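Local coordinates for 3-oxoacyl-(Acyl-carrier protein) synthase (Burkholderia xenovorans, PDB 4EFI) that probably acts as a 3-oxoacyl-[acyl-carrier-protein] synthase, catalysing the condensation step that extends acyl chains, at residues A[31-36]-A[55-60]; A[202-207]-A[232-237]. One frame throughout, in Å; residues are numbered along the deposited sequence. Where two conformers were deposited one is given.

Overall arrangement
Both contacts are small antiparallel two-strand sheets set apart from the two larger mixed sheets that make up the thiolase-like core. Contact 1 joins strands 30-32 and 56-58, and the 18 residues between its segments carry helix 42-52. Contact 2 comes later in the chain and pairs strands 205-206 and 232-233 across a connection without helix or strand, just ahead of helix 235-257. The two share no strand or helix: their centres lie 23 Å apart and their nearest atoms about 13 Å. The centres of contacts 1 and 2 lie about 20 and 18 Å from the centre of the chain, and the pairs close two separate excursions from the core.

Contact 1 (A[31-36]-A[55-60]); sequences VDNDYF and NRRRWA
Arg-57 turns its CG between its own backbone N and carbonyl carbon (chi1 79°) and bends again at chi2 and chi3, which folds the guanidinium back beside Val-31 and over to Asn-33. Arg-57 NH1 and NH2 both grip Asn-33 OD1, NH1 at 2.9 Å and nearly in line with the C=O, NH2 from above the amide plane. Asn-33 ND2 donates to Val-54 O, which helps to set this amide. Arg-57 NH2 also donates to Val-31 O at 3.0 Å, while Arg-57 N reaches that oxygen from the opposite face of its plane. Phe-36 CE2 sits over one guanidinium face, and Leu-171 O takes a further bond from NH1, so the buried charge is held in several directions. Trp-59 supplies the apolar floor: Val-31 CG2 rests on its face, 3.8 Å from Trp-59 CE3, and Trp-59 CH2 meets Phe-36 CZ at 3.6 Å. The indole edge is also turned toward the Tyr-35 face, an offset edge-to-face pair with planes at 84°. On the other face of the sheet are Asp-32 and Arg-56; the arginine forms a salt bridge with Glu-297. The core is a short antiparallel strand pair, its Val-31/Arg-57 face flanked by Trp-59 and Phe-36, with Tyr-35 completing the aromatic cluster.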
# COMPACT_ATOMS: atom_id res chain seq x y z
N VAL A 31 18.47 -4.45 -5.35
CA VAL A 31 18.65 -4.59 -6.79
C VAL A 31 18.77 -3.15 -7.33
O VAL A 31 17.84 -2.36 -7.24
CB VAL A 31 17.44 -5.30 -7.41
CG1 VAL A 31 17.56 -5.42 -8.92
CG2 VAL A 31 17.23 -6.68 -6.78
N ASP A 32 19.92 -2.86 -7.93
CA ASP A 32 20.21 -1.57 -8.52
C ASP A 32 19.77 -1.58 -9.98
O ASP A 32 19.49 -2.61 -10.55
CB ASP A 32 21.72 -1.29 -8.46
CG ASP A 32 22.29 -1.45 -7.07
OD1 ASP A 32 21.64 -1.00 -6.11
OD2 ASP A 32 23.39 -2.03 -6.93
N ASN A 33 19.76 -0.41 -10.61
CA ASN A 33 19.40 -0.35 -12.02
C ASN A 33 20.42 -1.04 -12.91
O ASN A 33 20.07 -1.48 -14.01
CB ASN A 33 19.18 1.10 -12.47
CG ASN A 33 17.92 1.70 -11.88
OD1 ASN A 33 17.01 0.95 -11.50
ND2 ASN A 33 17.87 3.01 -11.74
N ASP A 34 21.66 -1.16 -12.45
CA ASP A 34 22.70 -1.83 -13.24
C ASP A 34 22.22 -3.21 -13.64
O ASP A 34 22.51 -3.67 -14.74
CB ASP A 34 24.03 -1.95 -12.46
CG ASP A 34 24.84 -0.67 -12.46
OD1 ASP A 34 24.26 0.38 -12.80
OD2 ASP A 34 26.04 -0.71 -12.09
N TYR A 35 21.47 -3.85 -12.74
CA TYR A 35 20.98 -5.20 -12.97
C TYR A 35 20.32 -5.34 -14.35
O TYR A 35 20.39 -6.39 -14.97
CB TYR A 35 19.98 -5.57 -11.86
CG TYR A 35 19.35 -6.95 -11.97
CD1 TYR A 35 20.00 -8.09 -11.50
CD2 TYR A 35 18.09 -7.11 -12.52
CE1 TYR A 35 19.41 -9.35 -11.60
CE2 TYR A 35 17.50 -8.35 -12.62
CZ TYR A 35 18.15 -9.46 -12.16
OH TYR A 35 17.55 -10.70 -12.27
N PHE A 36 19.65 -4.28 -14.79
CA PHE A 36 18.76 -4.35 -15.97
C PHE A 36 19.40 -3.97 -17.30
O PHE A 36 18.80 -4.15 -18.37
CB PHE A 36 17.55 -3.46 -15.77
CG PHE A 36 16.71 -3.85 -14.61
CD1 PHE A 36 15.77 -4.86 -14.73
CD2 PHE A 36 16.89 -3.23 -13.39
CE1 PHE A 36 15.00 -5.21 -13.65
CE2 PHE A 36 16.14 -3.59 -12.32
CZ PHE A 36 15.19 -4.56 -12.44
N ASN A 55 15.90 4.24 -8.29
CA ASN A 55 17.34 3.96 -8.35
C ASN A 55 17.67 2.55 -7.87
O ASN A 55 18.57 1.88 -8.38
CB ASN A 55 18.12 4.95 -7.48
CG ASN A 55 17.95 6.40 -7.94
OD1 ASN A 55 18.27 6.73 -9.07
ND2 ASN A 55 17.43 7.24 -7.05
N ARG A 56 16.94 2.13 -6.85
CA ARG A 56 17.10 0.83 -6.20
C ARG A 56 15.74 0.31 -5.81
O ARG A 56 14.80 1.09 -5.66
CB ARG A 56 17.95 1.02 -4.92
CG ARG A 56 19.44 1.15 -5.16
CD ARG A 56 20.22 1.74 -3.97
NE ARG A 56 19.90 3.14 -3.78
CZ ARG A 56 20.39 4.13 -4.52
NH1 ARG A 56 21.26 3.89 -5.50
NH2 ARG A 56 20.01 5.37 -4.28
N ARG A 57 15.63 -0.99 -5.59
CA ARG A 57 14.44 -1.60 -5.01
C ARG A 57 14.85 -2.89 -4.31
O ARG A 57 15.96 -3.40 -4.52
CB ARG A 57 13.35 -1.85 -6.07
CG ARG A 57 13.52 -3.06 -6.95
CD ARG A 57 14.58 -2.88 -7.99
NE ARG A 57 14.19 -1.98 -9.09
CZ ARG A 57 14.99 -1.14 -9.71
NH1 ARG A 57 14.54 -0.43 -10.74
NH2 ARG A 57 16.26 -0.99 -9.34
N ARG A 58 13.97 -3.40 -3.45
CA ARG A 58 14.23 -4.67 -2.77
C ARG A 58 13.39 -5.79 -3.35
O ARG A 58 12.19 -5.59 -3.57
CB ARG A 58 13.94 -4.54 -1.28
CG ARG A 58 14.62 -3.38 -0.60
CD ARG A 58 16.12 -3.44 -0.72
NE ARG A 58 16.80 -2.41 0.09
CZ ARG A 58 17.23 -2.57 1.35
NH1 ARG A 58 17.08 -3.72 1.98
NH2 ARG A 58 17.82 -1.56 1.98
N TRP A 59 13.99 -6.94 -3.61
CA TRP A 59 13.27 -8.08 -4.15
C TRP A 59 13.36 -9.29 -3.22
O TRP A 59 14.45 -9.69 -2.82
CB TRP A 59 13.79 -8.49 -5.52
CG TRP A 59 13.32 -7.65 -6.68
CD1 TRP A 59 12.41 -6.63 -6.65
CD2 TRP A 59 13.73 -7.81 -8.03
NE1 TRP A 59 12.25 -6.14 -7.94
CE2 TRP A 59 13.04 -6.85 -8.79
CE3 TRP A 59 14.60 -8.69 -8.67
CZ2 TRP A 59 13.20 -6.74 -10.18
CZ3 TRP A 59 14.77 -8.57 -10.05
CH2 TRP A 59 14.07 -7.60 -10.78
N ALA A 60 12.21 -9.86 -2.90
CA ALA A 60 12.12 -11.06 -2.08
C ALA A 60 12.73 -12.25 -2.78
O ALA A 60 12.55 -12.43 -3.99
CB ALA A 60 10.65 -11.34 -1.79
O HOH W 1 22.95 1.40 -6.14
O HOH W 2 20.83 2.63 -9.56

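Contact 2 (A[202-207]-A[232-237]); sequences ARNLIV and FMDGGE
The Asn-204 amide and the Glu-237 carboxylate are turned only 25° from each other, but they meet through the aliphatic part of the glutamate: ND2 lies 3.6 Å from Glu-237 CB. The carboxylate of Asp-234 stands steeply to the same amide, the two side chains running alongside each other. Arg-222 ties them together, bonding Asn-204 OD1 and forming a salt bridge with Asp-234 OD2, while Tyr-334 pairs with ND2. Arg-203 O lies 3.7 Å from Phe-232 CE2 and Ile-206 CG2 4.0 Å from Phe-232 CD2, both obliquely to the ring. Residues 205-206 and 232-233 form a short antiparallel pair, with Ile-206 and Phe-232 exchanging both backbone bonds; Ile-206 O accepts from Phe-232 N at 2.8 Å. Two residues along each strand, Asp-234 N donates almost straight (174°) to Asn-204 O. This pairing leads directly into helix 235-257, which Asp-234 N-caps: with its CG anti to N (chi1 -173°), OD1 receives Glu-237 N at 3.2 Å from above the carboxylate plane. Leu-205 and Met-233 occupy the other side of the sheet, pointing the same way, CD2 of the leucine 4.0 Å from CG of the methionine, and both rest on Ile-238 of that helix.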
# COMPACT_ATOMS: atom_id res chain seq x y z
N ALA A 202 -10.88 -3.34 -14.84
CA ALA A 202 -10.23 -4.61 -14.55
C ALA A 202 -9.21 -4.99 -15.62
O ALA A 202 -8.08 -5.38 -15.29
CB ALA A 202 -11.28 -5.72 -14.40
N ARG A 203 -9.59 -4.89 -16.88
CA ARG A 203 -8.73 -5.32 -17.99
C ARG A 203 -7.50 -4.44 -18.21
O ARG A 203 -6.65 -4.77 -19.03
CB ARG A 203 -9.54 -5.40 -19.29
CG ARG A 203 -9.89 -4.05 -19.87
CD ARG A 203 -10.90 -4.14 -21.02
NE ARG A 203 -10.45 -4.97 -22.14
CZ ARG A 203 -9.80 -4.52 -23.21
NH1 ARG A 203 -9.50 -3.24 -23.33
NH2 ARG A 203 -9.46 -5.36 -24.17
N ASN A 204 -7.38 -3.34 -17.46
CA ASN A 204 -6.24 -2.43 -17.63
C ASN A 204 -5.11 -2.67 -16.62
O ASN A 204 -4.02 -2.11 -16.76
CB ASN A 204 -6.71 -0.98 -17.58
CG ASN A 204 -7.62 -0.66 -18.72
OD1 ASN A 204 -7.48 -1.22 -19.81
ND2 ASN A 204 -8.58 0.23 -18.49
N LEU A 205 -5.36 -3.51 -15.63
CA LEU A 205 -4.35 -3.84 -14.62
C LEU A 205 -4.77 -5.19 -14.07
O LEU A 205 -5.70 -5.31 -13.25
CB LEU A 205 -4.30 -2.77 -13.52
CG LEU A 205 -2.91 -2.36 -13.05
CD1 LEU A 205 -2.97 -1.17 -12.07
CD2 LEU A 205 -2.20 -3.56 -12.44
N ILE A 206 -4.10 -6.24 -14.56
CA ILE A 206 -4.61 -7.58 -14.42
C ILE A 206 -3.48 -8.61 -14.60
O ILE A 206 -2.55 -8.38 -15.34
CB ILE A 206 -5.76 -7.83 -15.46
CG1 ILE A 206 -6.38 -9.23 -15.29
CG2 ILE A 206 -5.28 -7.64 -16.88
CD1 ILE A 206 -7.77 -9.33 -15.90
N VAL A 207 -3.61 -9.72 -13.87
CA VAL A 207 -2.82 -10.93 -14.18
C VAL A 207 -3.77 -11.89 -14.92
O VAL A 207 -4.70 -12.44 -14.31
CB VAL A 207 -2.26 -11.57 -12.89
CG1 VAL A 207 -1.55 -12.87 -13.21
CG2 VAL A 207 -1.30 -10.61 -12.20
N PHE A 232 -0.04 -7.51 -16.25
CA PHE A 232 -0.26 -6.62 -17.39
C PHE A 232 -0.77 -5.27 -16.90
O PHE A 232 -1.65 -5.19 -16.07
CB PHE A 232 -1.30 -7.24 -18.34
CG PHE A 232 -1.73 -6.30 -19.43
CD1 PHE A 232 -0.98 -6.20 -20.60
CD2 PHE A 232 -2.85 -5.49 -19.29
CE1 PHE A 232 -1.34 -5.34 -21.59
CE2 PHE A 232 -3.22 -4.62 -20.29
CZ PHE A 232 -2.46 -4.55 -21.44
N MET A 233 -0.18 -4.21 -17.44
CA MET A 233 -0.64 -2.86 -17.17
C MET A 233 -0.77 -2.07 -18.45
O MET A 233 0.18 -2.00 -19.24
CB MET A 233 0.36 -2.12 -16.28
CG MET A 233 0.72 -2.85 -15.04
SD MET A 233 1.91 -1.91 -14.03
CE MET A 233 0.92 -0.49 -13.56
N ASP A 234 -1.93 -1.46 -18.66
CA ASP A 234 -2.12 -0.52 -19.75
C ASP A 234 -1.80 0.87 -19.21
O ASP A 234 -2.65 1.52 -18.60
CB ASP A 234 -3.57 -0.57 -20.29
CG ASP A 234 -3.77 0.26 -21.54
OD1 ASP A 234 -3.15 1.33 -21.64
OD2 ASP A 234 -4.54 -0.17 -22.43
N GLY A 235 -0.58 1.33 -19.45
CA GLY A 235 -0.10 2.55 -18.81
C GLY A 235 -0.89 3.80 -19.14
O GLY A 235 -1.14 4.63 -18.28
N GLY A 236 -1.29 3.91 -20.40
CA GLY A 236 -2.05 5.06 -20.86
C GLY A 236 -3.42 5.13 -20.20
O GLY A 236 -3.87 6.20 -19.77
N GLU A 237 -4.09 3.98 -20.10
CA GLU A 237 -5.39 3.93 -19.46
C GLU A 237 -5.26 4.23 -17.97
O GLU A 237 -6.05 4.99 -17.44
CB GLU A 237 -6.06 2.57 -19.68
CG GLU A 237 -6.49 2.28 -21.11
CD GLU A 237 -7.69 3.10 -21.55
OE1 GLU A 237 -8.51 3.50 -20.70
OE2 GLU A 237 -7.82 3.34 -22.78